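Local coordinates for periplasmic iron-binding protein (Synechocystis sp., PDB 2VOZ) that binds ferric iron in the periplasm and probably delivers it to an ABC transporter that carries the ion into the cell, at residues B[169-174]-B[335-340]; B[175-180]-B[320-325]; B[99-104]-B[270-275]. All blocks are in the same frame, centred on the assembly; numbering follows the deposited sequence.

In the fold
Contacts 1 and 2 share helix 168-181, which starts next to the iron site: Tyr169 is itself an iron ligand, and the side chain of Asn170 lies about 10 Å from that of Tyr226, another of the ligands. Contact 1 sets helix 333-342 against the first turns of this helix, and contact 2 lays the 320-325 loop on its later turns. Their centres are about 13 Å apart, yet they touch, with Ile178 CD1 3.7 Å from Asp335 CB. Contact 3 ties two loops together away from the iron site, its centre about 29 and 28 Å from those of contacts 1 and 2, with nearest atoms about 13 Å from each. The protein is in its apo form.

Contact 1 (B[169-174]-B[335-340]); sequences YNLSLT and DSARLM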
ATOM      1  N   TYR B 169      14.598  -7.032 -22.117  1.00  8.73           N
ATOM      2  CA  TYR B 169      14.375  -8.473 -22.306  1.00  8.26           C
ATOM      3  C   TYR B 169      14.606  -8.910 -23.762  1.00  7.66           C
ATOM      4  O   TYR B 169      15.145  -9.991 -24.018  1.00  7.05           O
ATOM      5  CB  TYR B 169      12.947  -8.902 -21.941  1.00  9.21           C
ATOM      6  CG  TYR B 169      12.426  -8.343 -20.635  1.00 10.67           C
ATOM      7  CD1 TYR B 169      13.268  -8.094 -19.564  1.00 10.64           C
ATOM      8  CD2 TYR B 169      11.056  -8.087 -20.498  1.00 11.33           C
ATOM      9  CE1 TYR B 169      12.743  -7.579 -18.365  1.00 13.88           C
ATOM     10  CE2 TYR B 169      10.541  -7.597 -19.318  1.00 14.06           C
ATOM     11  CZ  TYR B 169      11.380  -7.340 -18.287  1.00 14.36           C
ATOM     12  OH  TYR B 169      10.828  -6.831 -17.124  1.00 17.80           O
ATOM     13  N   ASN B 170      14.166  -8.090 -24.700  1.00  7.68           N
ATOM     14  CA  ASN B 170      14.398  -8.347 -26.128  1.00  8.21           C
ATOM     15  C   ASN B 170      15.856  -8.200 -26.479  1.00  8.48           C
ATOM     16  O   ASN B 170      16.406  -9.044 -27.189  1.00  9.42           O
ATOM     17  CB  ASN B 170      13.578  -7.382 -26.981  1.00  8.12           C
ATOM     18  CG  ASN B 170      12.119  -7.728 -27.019  1.00 10.52           C
ATOM     19  OD1 ASN B 170      11.703  -8.880 -26.764  1.00  8.91           O
ATOM     20  ND2 ASN B 170      11.309  -6.713 -27.314  1.00 10.30           N
ATOM     21  N   LEU B 171      16.483  -7.118 -26.005  1.00  8.28           N
ATOM     22  CA  LEU B 171      17.916  -6.917 -26.230  1.00  8.90           C
ATOM     23  C   LEU B 171      18.682  -8.169 -25.785  1.00  8.72           C
ATOM     24  O   LEU B 171      19.548  -8.662 -26.497  1.00  8.36           O
ATOM     25  CB  LEU B 171      18.420  -5.706 -25.434  1.00  9.34           C
ATOM     26  CG  LEU B 171      18.104  -4.332 -26.066  1.00 10.58           C
ATOM     27  CD1 LEU B 171      18.368  -3.178 -25.096  1.00 14.37           C
ATOM     28  CD2 LEU B 171      18.878  -4.139 -27.352  1.00 14.82           C
ATOM     29  N   SER B 172      18.318  -8.697 -24.618  1.00  7.94           N
ATOM     30  CA  SER B 172      19.021  -9.867 -24.110  1.00  7.01           C
ATOM     31  C   SER B 172      18.751 -11.163 -24.893  1.00  8.24           C
ATOM     32  O   SER B 172      19.682 -11.986 -25.100  1.00  7.49           O
ATOM     33  CB  SER B 172      18.753 -10.030 -22.599  1.00  7.85           C
ATOM     34  OG  SER B 172      19.417  -8.961 -21.902  1.00  7.91           O
ATOM     35  N   LEU B 173      17.510 -11.360 -25.344  1.00  7.22           N
ATOM     36  CA  LEU B 173      17.222 -12.524 -26.166  1.00  8.00           C
ATOM     37  C   LEU B 173      18.006 -12.467 -27.455  1.00  7.41           C
ATOM     38  O   LEU B 173      18.630 -13.455 -27.855  1.00  8.10           O
ATOM     39  CB  LEU B 173      15.743 -12.661 -26.450  1.00  8.41           C
ATOM     40  CG  LEU B 173      15.358 -13.834 -27.353  1.00  7.63           C
ATOM     41  CD1 LEU B 173      15.779 -15.196 -26.807  1.00 13.14           C
ATOM     42  CD2 LEU B 173      13.836 -13.808 -27.596  1.00 13.21           C
ATOM     43  N   THR B 174      18.026 -11.303 -28.086  1.00  6.40           N
ATOM     44  CA  THR B 174      18.769 -11.205 -29.338  1.00  7.61           C
ATOM     45  C   THR B 174      20.265 -11.369 -29.095  1.00  7.62           C
ATOM     46  O   THR B 174      20.960 -12.018 -29.873  1.00  7.98           O
ATOM     47  CB  THR B 174      18.494  -9.879 -30.001  1.00  6.12           C
ATOM     48  OG1 THR B 174      17.098  -9.784 -30.381  1.00  8.84           O
ATOM     49  CG2 THR B 174      19.383  -9.679 -31.237  1.00  8.99           C
ATOM     50  N   ASP B 335      25.457  -4.805 -29.962  1.00 10.16           N
ATOM     51  CA  ASP B 335      25.285  -5.506 -31.226  1.00  9.89           C
ATOM     52  C   ASP B 335      23.792  -5.766 -31.466  1.00  9.77           C
ATOM     53  O   ASP B 335      23.306  -5.609 -32.580  1.00  8.14           O
ATOM     54  CB  ASP B 335      26.047  -6.833 -31.189  1.00 11.24           C
ATOM     55  CG  ASP B 335      27.510  -6.696 -30.613  1.00 15.88           C
ATOM     56  OD1 ASP B 335      28.409  -7.076 -31.380  1.00 17.76           O
ATOM     57  OD2 ASP B 335      27.770  -6.259 -29.429  1.00 17.52           O
ATOM     58  N   SER B 336      23.098  -6.176 -30.408  1.00  9.04           N
ATOM     59  CA  SER B 336      21.664  -6.500 -30.458  0.50  9.14           C
ATOM     60  C   SER B 336      20.852  -5.256 -30.820  1.00  9.31           C
ATOM     61  O   SER B 336      19.951  -5.306 -31.647  1.00  8.96           O
ATOM     62  CB  SER B 336      21.236  -7.031 -29.082  0.50  9.91           C
ATOM     63  OG  SER B 336      19.830  -7.107 -28.973  0.50  9.99           O
ATOM     64  N   ALA B 337      21.160  -4.142 -30.155  1.00  8.64           N
ATOM     65  CA  ALA B 337      20.411  -2.904 -30.406  1.00  8.23           C
ATOM     66  C   ALA B 337      20.640  -2.446 -31.839  1.00  9.30           C
ATOM     67  O   ALA B 337      19.720  -2.022 -32.538  1.00  9.05           O
ATOM     68  CB  ALA B 337      20.889  -1.828 -29.442  1.00  8.58           C
ATOM     69  N   ARG B 338      21.887  -2.543 -32.270  1.00  9.92           N
ATOM     70  CA  ARG B 338      22.224  -2.143 -33.645  1.00  9.15           C
ATOM     71  C   ARG B 338      21.487  -3.001 -34.686  1.00  9.59           C
ATOM     72  O   ARG B 338      20.905  -2.482 -35.644  1.00 10.57           O
ATOM     73  CB  ARG B 338      23.742  -2.220 -33.824  1.00  9.35           C
ATOM     74  CG  ARG B 338      24.222  -2.010 -35.279  1.00  9.70           C
ATOM     75  CD  ARG B 338      25.760  -1.834 -35.284  1.00  9.75           C
ATOM     76  NE  ARG B 338      26.442  -3.016 -34.742  1.00  9.65           N
ATOM     77  CZ  ARG B 338      26.495  -4.227 -35.287  1.00 12.87           C
ATOM     78  NH1 ARG B 338      25.875  -4.501 -36.438  1.00 17.62           N
ATOM     79  NH2 ARG B 338      27.209  -5.182 -34.660  1.00 15.47           N
ATOM     80  N   LEU B 339      21.530  -4.314 -34.520  1.00 10.41           N
ATOM     81  CA  LEU B 339      20.945  -5.216 -35.498  1.00 10.86           C
ATOM     82  C   LEU B 339      19.429  -5.139 -35.457  1.00 11.19           C
ATOM     83  O   LEU B 339      18.779  -5.136 -36.490  1.00 10.59           O
ATOM     84  CB  LEU B 339      21.369  -6.648 -35.202  1.00 10.81           C
ATOM     85  CG  LEU B 339      22.732  -7.145 -35.629  1.00 15.11           C
ATOM     86  CD1 LEU B 339      22.733  -8.662 -35.353  1.00 15.25           C
ATOM     87  CD2 LEU B 339      23.005  -6.889 -37.114  1.00 15.21           C
ATOM     88  N   MET B 340      18.854  -5.032 -34.259  1.00 11.35           N
ATOM     89  CA  MET B 340      17.397  -4.908 -34.217  1.00 12.17           C
ATOM     90  C   MET B 340      16.940  -3.644 -34.910  1.00 11.45           C
ATOM     91  O   MET B 340      15.950  -3.670 -35.605  1.00 11.85           O
ATOM     92  CB  MET B 340      16.859  -4.993 -32.790  1.00 11.55           C
ATOM     93  CG  MET B 340      16.979  -6.414 -32.268  1.00 11.99           C
ATOM     94  SD  MET B 340      16.236  -6.556 -30.604  1.00 19.14           S
ATOM     95  CE  MET B 340      17.238  -5.442 -29.669  1.00 19.64           C
TER
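Met340 lies alongside Thr174, the two side chains running antiparallel, with the thioether SD 3.3 Å from Thr174 OG1. The threonine divides its two branches between two partners. With OG1 beside its backbone N (chi1 -64°), the hydroxyl faces the methionine sulfur, and the methyl CG2 is turned to Ser336, where it comes 3.9 Å from CB. Ser336 carries the polar link. It is modelled in two conformers, and in the one described here OG donates to Leu171 O at 2.9 Å, reaching a lone pair in the carbonyl plane; the link may therefore be partial. The C=O...OG angle of 110° means that the hydroxyl comes in from the side of the C=O. Beside this bond the Leu171 methyl CD2 rests on Ala337 CB at 3.7 Å. The Leu171 and Met340 side chains also lie near each other, but the detail of their approach is doubtful. The local axes of the two segments come within 8.7 Å and are nearly perpendicular, at 97°, with Thr174 and Ser336 nearest the crossing. Leu190 of helix 183-195 touches Thr174, Leu339 and Met340, and Gln346 of a second subunit packs on Ala337. Asn170 bonds to Arg131 of strand 124-136, the strand on which the iron ligand Tyr169 also packs.

Contact 2 (B[175-180]-B[320-325]); sequences ASRIAI and KGDPLN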
ATOM      1  N   ALA B 175      20.745 -10.784 -27.997  1.00  7.78           N
ATOM      2  CA  ALA B 175      22.159 -10.894 -27.626  1.00  8.14           C
ATOM      3  C   ALA B 175      22.548 -12.348 -27.481  1.00  8.68           C
ATOM      4  O   ALA B 175      23.628 -12.756 -27.893  1.00  8.28           O
ATOM      5  CB  ALA B 175      22.371 -10.169 -26.321  1.00  9.14           C
ATOM      6  N   SER B 176      21.668 -13.136 -26.866  1.00  8.40           N
ATOM      7  CA  SER B 176      21.951 -14.574 -26.731  1.00  8.56           C
ATOM      8  C   SER B 176      22.052 -15.275 -28.100  1.00  9.35           C
ATOM      9  O   SER B 176      22.887 -16.171 -28.270  1.00  9.62           O
ATOM     10  CB  SER B 176      20.928 -15.258 -25.833  1.00  9.64           C
ATOM     11  OG  SER B 176      19.704 -15.501 -26.486  1.00  9.38           O
ATOM     12  N   ARG B 177      21.218 -14.878 -29.063  1.00  7.72           N
ATOM     13  CA  ARG B 177      21.279 -15.492 -30.378  1.00  8.62           C
ATOM     14  C   ARG B 177      22.594 -15.109 -31.054  1.00  9.40           C
ATOM     15  O   ARG B 177      23.194 -15.956 -31.725  1.00 10.19           O
ATOM     16  CB  ARG B 177      20.098 -15.079 -31.254  1.00  9.72           C
ATOM     17  CG  ARG B 177      18.715 -15.490 -30.732  1.00  8.35           C
ATOM     18  CD  ARG B 177      18.651 -16.990 -30.360  1.00 10.68           C
ATOM     19  NE  ARG B 177      18.863 -17.142 -28.927  1.00 10.49           N
ATOM     20  CZ  ARG B 177      18.675 -18.284 -28.255  1.00 11.41           C
ATOM     21  NH1 ARG B 177      18.852 -18.304 -26.939  1.00 11.87           N
ATOM     22  NH2 ARG B 177      18.324 -19.385 -28.914  1.00 10.18           N
ATOM     23  N   ILE B 178      23.025 -13.853 -30.894  1.00  9.35           N
ATOM     24  CA  ILE B 178      24.347 -13.437 -31.459  1.00  8.95           C
ATOM     25  C   ILE B 178      25.493 -14.287 -30.850  1.00  9.36           C
ATOM     26  O   ILE B 178      26.382 -14.803 -31.565  1.00 10.22           O
ATOM     27  CB  ILE B 178      24.615 -11.969 -31.226  1.00  9.61           C
ATOM     28  CG1 ILE B 178      23.567 -11.114 -31.944  1.00  9.78           C
ATOM     29  CG2 ILE B 178      26.023 -11.599 -31.714  1.00 10.20           C
ATOM     30  CD1 ILE B 178      23.670  -9.617 -31.608  1.00 13.73           C
ATOM     31  N   ALA B 179      25.471 -14.443 -29.533  1.00  9.08           N
ATOM     32  CA  ALA B 179      26.484 -15.226 -28.824  1.00 11.23           C
ATOM     33  C   ALA B 179      26.562 -16.653 -29.398  1.00 12.19           C
ATOM     34  O   ALA B 179      27.649 -17.216 -29.591  1.00 14.45           O
ATOM     35  CB  ALA B 179      26.165 -15.242 -27.315  1.00 10.94           C
ATOM     36  N   ILE B 180      25.401 -17.220 -29.715  1.00 12.49           N
ATOM     37  CA  ILE B 180      25.261 -18.608 -30.127  1.00 12.98           C
ATOM     38  C   ILE B 180      25.543 -18.776 -31.621  1.00 13.84           C
ATOM     39  O   ILE B 180      26.300 -19.657 -31.987  1.00 14.66           O
ATOM     40  CB  ILE B 180      23.829 -19.172 -29.818  1.00 13.16           C
ATOM     41  CG1 ILE B 180      23.565 -19.263 -28.296  1.00 13.91           C
ATOM     42  CG2 ILE B 180      23.613 -20.570 -30.480  1.00 13.01           C
ATOM     43  CD1 ILE B 180      22.057 -19.380 -27.998  1.00 13.54           C
ATOM     44  N   LYS B 320      14.289 -26.072 -18.507  1.00 11.12           N
ATOM     45  CA  LYS B 320      15.549 -26.578 -19.104  1.00 13.27           C
ATOM     46  C   LYS B 320      16.246 -25.419 -19.758  1.00 13.29           C
ATOM     47  O   LYS B 320      16.019 -25.139 -20.926  1.00 14.85           O
ATOM     48  CB  LYS B 320      15.280 -27.684 -20.130  1.00 14.36           C
ATOM     49  CG  LYS B 320      14.641 -28.918 -19.529  1.00 18.76           C
ATOM     50  CD  LYS B 320      14.156 -29.859 -20.627  1.00 23.30           C
ATOM     51  CE  LYS B 320      12.665 -29.746 -20.852  1.00 27.76           C
ATOM     52  NZ  LYS B 320      11.891 -30.408 -19.747  1.00 34.30           N
ATOM     53  N   GLY B 321      17.075 -24.725 -18.994  1.00 12.75           N
ATOM     54  CA  GLY B 321      17.662 -23.487 -19.497  1.00 13.40           C
ATOM     55  C   GLY B 321      18.877 -23.701 -20.358  1.00 13.74           C
ATOM     56  O   GLY B 321      19.637 -24.628 -20.132  1.00 12.64           O
ATOM     57  N   ASP B 322      19.058 -22.815 -21.324  1.00 12.97           N
ATOM     58  CA  ASP B 322      20.298 -22.712 -22.075  1.00 12.94           C
ATOM     59  C   ASP B 322      21.460 -22.504 -21.092  1.00 13.07           C
ATOM     60  O   ASP B 322      21.363 -21.648 -20.194  1.00 13.38           O
ATOM     61  CB  ASP B 322      20.148 -21.524 -23.033  1.00 13.44           C
ATOM     62  CG  ASP B 322      21.285 -21.412 -24.039  1.00 13.75           C
ATOM     63  OD1 ASP B 322      22.447 -21.710 -23.713  1.00 14.51           O
ATOM     64  OD2 ASP B 322      20.991 -21.007 -25.187  1.00 16.81           O
ATOM     65  N   PRO B 323      22.540 -23.318 -21.223  1.00 12.69           N
ATOM     66  CA  PRO B 323      23.721 -23.211 -20.335  1.00 13.15           C
ATOM     67  C   PRO B 323      24.631 -21.999 -20.626  1.00 12.06           C
ATOM     68  O   PRO B 323      25.604 -21.791 -19.905  1.00 10.77           O
ATOM     69  CB  PRO B 323      24.458 -24.530 -20.581  1.00 13.79           C
ATOM     70  CG  PRO B 323      24.164 -24.846 -22.022  1.00 14.41           C
ATOM     71  CD  PRO B 323      22.698 -24.412 -22.206  1.00 12.83           C
ATOM     72  N   LEU B 324      24.279 -21.169 -21.611  1.00 11.45           N
ATOM     73  CA  LEU B 324      25.071 -19.957 -21.953  1.00 11.71           C
ATOM     74  C   LEU B 324      25.352 -19.098 -20.730  1.00 11.43           C
ATOM     75  O   LEU B 324      24.447 -18.852 -19.926  1.00 12.14           O
ATOM     76  CB  LEU B 324      24.324 -19.126 -22.999  1.00 11.66           C
ATOM     77  CG  LEU B 324      24.953 -17.857 -23.489  1.00 12.77           C
ATOM     78  CD1 LEU B 324      26.106 -18.284 -24.433  1.00 12.32           C
ATOM     79  CD2 LEU B 324      23.963 -17.006 -24.252  1.00 13.91           C
ATOM     80  N   ASN B 325      26.584 -18.633 -20.551  1.00 10.71           N
ATOM     81  CA  ASN B 325      26.812 -17.773 -19.377  1.00  9.61           C
ATOM     82  C   ASN B 325      26.031 -16.487 -19.620  1.00 10.24           C
ATOM     83  O   ASN B 325      26.107 -15.899 -20.698  1.00 11.26           O
ATOM     84  CB  ASN B 325      28.309 -17.506 -19.144  1.00 10.50           C
ATOM     85  CG  ASN B 325      28.557 -16.690 -17.900  1.00 12.28           C
ATOM     86  OD1 ASN B 325      28.398 -15.458 -17.923  1.00 13.00           O
ATOM     87  ND2 ASN B 325      28.919 -17.358 -16.796  1.00 12.00           N
TER
HETATM   88  O   HOH W   1      18.700 -21.139 -26.498  1.00 12.42           O
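Leu324 extends onto helix 168-181 with its methyl CD2, which rests 3.8 Å from Ser176 CB and more loosely on Ala179 CB. Beside this apolar patch Arg177 meets Asp322 obliquely across a long salt bridge, NH1 to OD2 at 3.9 Å. Arg177 CB points away from the loop, and bends at chi2 (-50°) and chi3 (97°) bring the guanidinium back toward the acid. The guanidinium and carboxylate planes stand almost at right angles (84°), and a water completes the link, donating to Asp322 OD2 at 2.6 Å and accepting from Arg177 NH1 at 2.9 Å. Ile180 CD1 sits over the centre of one guanidinium face, 3.5 Å above its plane. A second shell fixes the arginine's rotation. NE and NH1 together grip Ser176 OG side-on, in the guanidinium plane, and that hydroxyl in turn donates to Leu173 O. Glu149 pairs with NH2, so the positive charge is probably shared between two acids, just as Asp322 has a further partner in Arg257. Leu329 of helix 327-331 touches both Ser176 and Leu324. Asp322 OD1 accepts from Leu324 N at 2.8 Å, the bond that defines an Asx turn, which here presents the leucine and the aspartate to the same helix.

Contact 3 (B[99-104]-B[270-275]); sequences LFQPVR and KNAPNR
Gln101 turns its CG in between its backbone N and carbonyl carbon (chi1 57°), then runs straight on to meet Arg275, whose chain is extended from CG to NE. They join two loops of the periplasmic binding protein fold: one leaves helix 88-96, the other links strand 261-268 to helix 275-285, which Arg275 begins. Arg275 NE donates to Gln101 OE1 at 2.7 Å along a nearly straight N-H...O line of 175°. The oxygen lies in the guanidinium plane, but NE stands above the amide plane, away from a lone pair; the two planes are 47° apart. Gln101 NE2 reaches an earlier part of the same loop, donating to Leu269 O and to a water that bonds in turn to Ala272 O. With alanine in place of Gln101, Arg275 NE would probably lose its acceptor, and the amide link to Leu269 O and the Ala272 water would go with it. Backbone bonds also join the two sides: Lys270 N donates to Leu99 O at 2.8 Å, and Gln101 is backbone-bonded to Val268. The aliphatic part of Lys270 passes the 99-104 backbone, CE 3.7 Å from Phe100 O, and its NZ bonds to Gly98 O. A second water donates to both Gln101 OE1 and Pro102 O, at 2.7 Å from the latter. Farther along, a third water accepts from Arg104 N at 2.8 Å and from Arg275 NH1 at 3.2 Å.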
ATOM      1  N   LEU B  99      30.719   0.116 -11.992  1.00 12.20           N
ATOM      2  CA  LEU B  99      30.107   0.282 -10.670  1.00 11.75           C
ATOM      3  C   LEU B  99      30.450  -0.819  -9.674  1.00 10.73           C
ATOM      4  O   LEU B  99      30.323  -0.603  -8.466  1.00 10.03           O
ATOM      5  CB  LEU B  99      28.578   0.404 -10.788  1.00 11.62           C
ATOM      6  CG  LEU B  99      28.112   1.695 -11.497  1.00 12.95           C
ATOM      7  CD1 LEU B  99      26.633   1.898 -11.267  1.00 14.37           C
ATOM      8  CD2 LEU B  99      28.895   2.920 -11.017  1.00 14.57           C
ATOM      9  N   PHE B 100      30.805  -2.001 -10.186  1.00 10.59           N
ATOM     10  CA  PHE B 100      31.000  -3.198  -9.353  1.00 10.55           C
ATOM     11  C   PHE B 100      32.464  -3.467  -9.048  1.00 11.47           C
ATOM     12  O   PHE B 100      33.356  -3.189  -9.863  1.00 12.51           O
ATOM     13  CB  PHE B 100      30.425  -4.453 -10.034  1.00 11.01           C
ATOM     14  CG  PHE B 100      28.913  -4.452 -10.160  1.00 10.47           C
ATOM     15  CD1 PHE B 100      28.328  -4.641 -11.403  1.00  9.82           C
ATOM     16  CD2 PHE B 100      28.100  -4.330  -9.033  1.00  9.34           C
ATOM     17  CE1 PHE B 100      26.917  -4.654 -11.563  1.00 10.51           C
ATOM     18  CE2 PHE B 100      26.662  -4.311  -9.172  1.00  8.72           C
ATOM     19  CZ  PHE B 100      26.102  -4.486 -10.454  1.00  7.88           C
ATOM     20  N   GLN B 101      32.693  -4.010  -7.855  1.00 12.20           N
ATOM     21  CA  GLN B 101      33.976  -4.655  -7.563  1.00 12.83           C
ATOM     22  C   GLN B 101      33.808  -6.165  -7.576  1.00 13.01           C
ATOM     23  O   GLN B 101      32.774  -6.688  -7.157  1.00 11.55           O
ATOM     24  CB  GLN B 101      34.538  -4.227  -6.215  1.00 12.96           C
ATOM     25  CG  GLN B 101      33.661  -4.465  -4.990  1.00 12.11           C
ATOM     26  CD  GLN B 101      34.339  -4.058  -3.704  1.00 14.87           C
ATOM     27  OE1 GLN B 101      35.404  -4.603  -3.343  1.00 16.80           O
ATOM     28  NE2 GLN B 101      33.726  -3.127  -2.987  1.00 12.10           N
ATOM     29  N   PRO B 102      34.863  -6.869  -7.970  1.00 13.00           N
ATOM     30  CA  PRO B 102      34.770  -8.330  -7.891  1.00 13.68           C
ATOM     31  C   PRO B 102      34.818  -8.832  -6.459  1.00 14.42           C
ATOM     32  O   PRO B 102      35.504  -8.265  -5.595  1.00 14.90           O
ATOM     33  CB  PRO B 102      35.988  -8.815  -8.685  1.00 13.92           C
ATOM     34  CG  PRO B 102      37.004  -7.672  -8.564  1.00 14.42           C
ATOM     35  CD  PRO B 102      36.159  -6.396  -8.499  1.00 13.62           C
ATOM     36  N   VAL B 103      34.015  -9.837  -6.183  1.00 13.76           N
ATOM     37  CA  VAL B 103      34.115 -10.494  -4.884  1.00 16.18           C
ATOM     38  C   VAL B 103      34.366 -11.977  -5.087  1.00 16.20           C
ATOM     39  O   VAL B 103      33.966 -12.559  -6.113  1.00 15.57           O
ATOM     40  CB  VAL B 103      32.893 -10.239  -3.980  1.00 16.57           C
ATOM     41  CG1 VAL B 103      32.714  -8.723  -3.686  1.00 18.88           C
ATOM     42  CG2 VAL B 103      31.673 -10.820  -4.580  1.00 19.61           C
ATOM     43  N   ARG B 104      35.041 -12.564  -4.105  1.00 16.24           N
ATOM     44  CA  ARG B 104      35.382 -13.970  -4.132  1.00 17.27           C
ATOM     45  C   ARG B 104      34.758 -14.581  -2.895  1.00 17.24           C
ATOM     46  O   ARG B 104      35.175 -14.317  -1.764  1.00 19.21           O
ATOM     47  CB  ARG B 104      36.915 -14.124  -4.147  1.00 17.55           C
ATOM     48  N   LYS B 270      31.712  -0.824  -6.069  1.00 13.08           N
ATOM     49  CA  LYS B 270      33.137  -0.528  -5.963  1.00 15.36           C
ATOM     50  C   LYS B 270      33.551   0.094  -4.660  1.00 16.50           C
ATOM     51  O   LYS B 270      34.560  -0.276  -4.069  1.00 19.18           O
ATOM     52  CB  LYS B 270      33.535   0.421  -7.071  1.00 15.54           C
ATOM     53  CG  LYS B 270      35.036   0.577  -7.261  1.00 20.14           C
ATOM     54  CD  LYS B 270      35.327   1.116  -8.653  1.00 24.05           C
ATOM     55  CE  LYS B 270      35.231   0.009  -9.713  1.00 26.26           C
ATOM     56  NZ  LYS B 270      35.592   0.521 -11.082  1.00 30.93           N
ATOM     57  N   ASN B 271      32.863   1.093  -4.186  1.00 16.44           N
ATOM     58  CA  ASN B 271      33.512   1.597  -2.962  1.00 17.79           C
ATOM     59  C   ASN B 271      32.632   1.345  -1.754  1.00 16.40           C
ATOM     60  O   ASN B 271      32.516   2.183  -0.851  1.00 16.40           O
ATOM     61  CB  ASN B 271      33.991   3.050  -3.150  1.00 18.04           C
ATOM     62  CG  ASN B 271      35.306   3.150  -3.983  1.00 20.42           C
ATOM     63  OD1 ASN B 271      36.187   2.275  -3.936  1.00 24.63           O
ATOM     64  ND2 ASN B 271      35.427   4.222  -4.731  1.00 25.68           N
ATOM     65  N   ALA B 272      31.986   0.171  -1.749  1.00 14.78           N
ATOM     66  CA  ALA B 272      31.025  -0.156  -0.693  1.00 14.08           C
ATOM     67  C   ALA B 272      31.591   0.130   0.702  1.00 14.02           C
ATOM     68  O   ALA B 272      32.657  -0.375   1.069  1.00 13.92           O
ATOM     69  CB  ALA B 272      30.596  -1.614  -0.778  1.00 14.02           C
ATOM     70  N   PRO B 273      30.885   0.947   1.485  1.00 14.53           N
ATOM     71  CA  PRO B 273      31.351   1.203   2.858  1.00 15.94           C
ATOM     72  C   PRO B 273      31.283  -0.026   3.772  1.00 17.40           C
ATOM     73  O   PRO B 273      32.109  -0.163   4.689  1.00 18.16           O
ATOM     74  CB  PRO B 273      30.394   2.290   3.362  1.00 16.85           C
ATOM     75  CG  PRO B 273      29.219   2.203   2.525  1.00 16.39           C
ATOM     76  CD  PRO B 273      29.713   1.761   1.152  1.00 14.86           C
ATOM     77  N   ASN B 274      30.312  -0.905   3.517  1.00 16.73           N
ATOM     78  CA  ASN B 274      30.067  -2.069   4.366  1.00 17.33           C
ATOM     79  C   ASN B 274      30.357  -3.351   3.571  1.00 16.87           C
ATOM     80  O   ASN B 274      29.469  -4.172   3.355  1.00 15.99           O
ATOM     81  CB  ASN B 274      28.595  -2.096   4.843  1.00 17.89           C
ATOM     82  CG  ASN B 274      28.157  -0.835   5.567  1.00 19.72           C
ATOM     83  OD1 ASN B 274      28.457  -0.651   6.751  1.00 22.91           O
ATOM     84  ND2 ASN B 274      27.380   0.021   4.876  1.00 18.47           N
ATOM     85  N   ARG B 275      31.595  -3.508   3.119  1.00 16.72           N
ATOM     86  CA  ARG B 275      31.930  -4.536   2.150  1.00 16.47           C
ATOM     87  C   ARG B 275      31.664  -5.944   2.661  1.00 15.83           C
ATOM     88  O   ARG B 275      31.079  -6.769   1.940  1.00 14.32           O
ATOM     89  CB  ARG B 275      33.380  -4.422   1.688  1.00 17.51           C
ATOM     90  CG  ARG B 275      33.732  -5.379   0.567  1.00 16.17           C
ATOM     91  CD  ARG B 275      35.206  -5.229   0.246  1.00 21.44           C
ATOM     92  NE  ARG B 275      35.540  -5.967  -0.963  1.00 26.20           N
ATOM     93  CZ  ARG B 275      35.965  -7.225  -0.973  1.00 26.98           C
ATOM     94  NH1 ARG B 275      36.234  -7.828  -2.125  1.00 29.53           N
ATOM     95  NH2 ARG B 275      36.119  -7.878   0.169  1.00 25.88           N
TER
HETATM   96  O   HOH W   2      34.617  -1.800  -0.572  1.00 16.63           O
HETATM   97  O   HOH W   3      37.367  -6.377  -4.953  1.00 29.44           O
HETATM   98  O   HOH W   4      36.167 -10.999  -2.098  1.00 27.25           O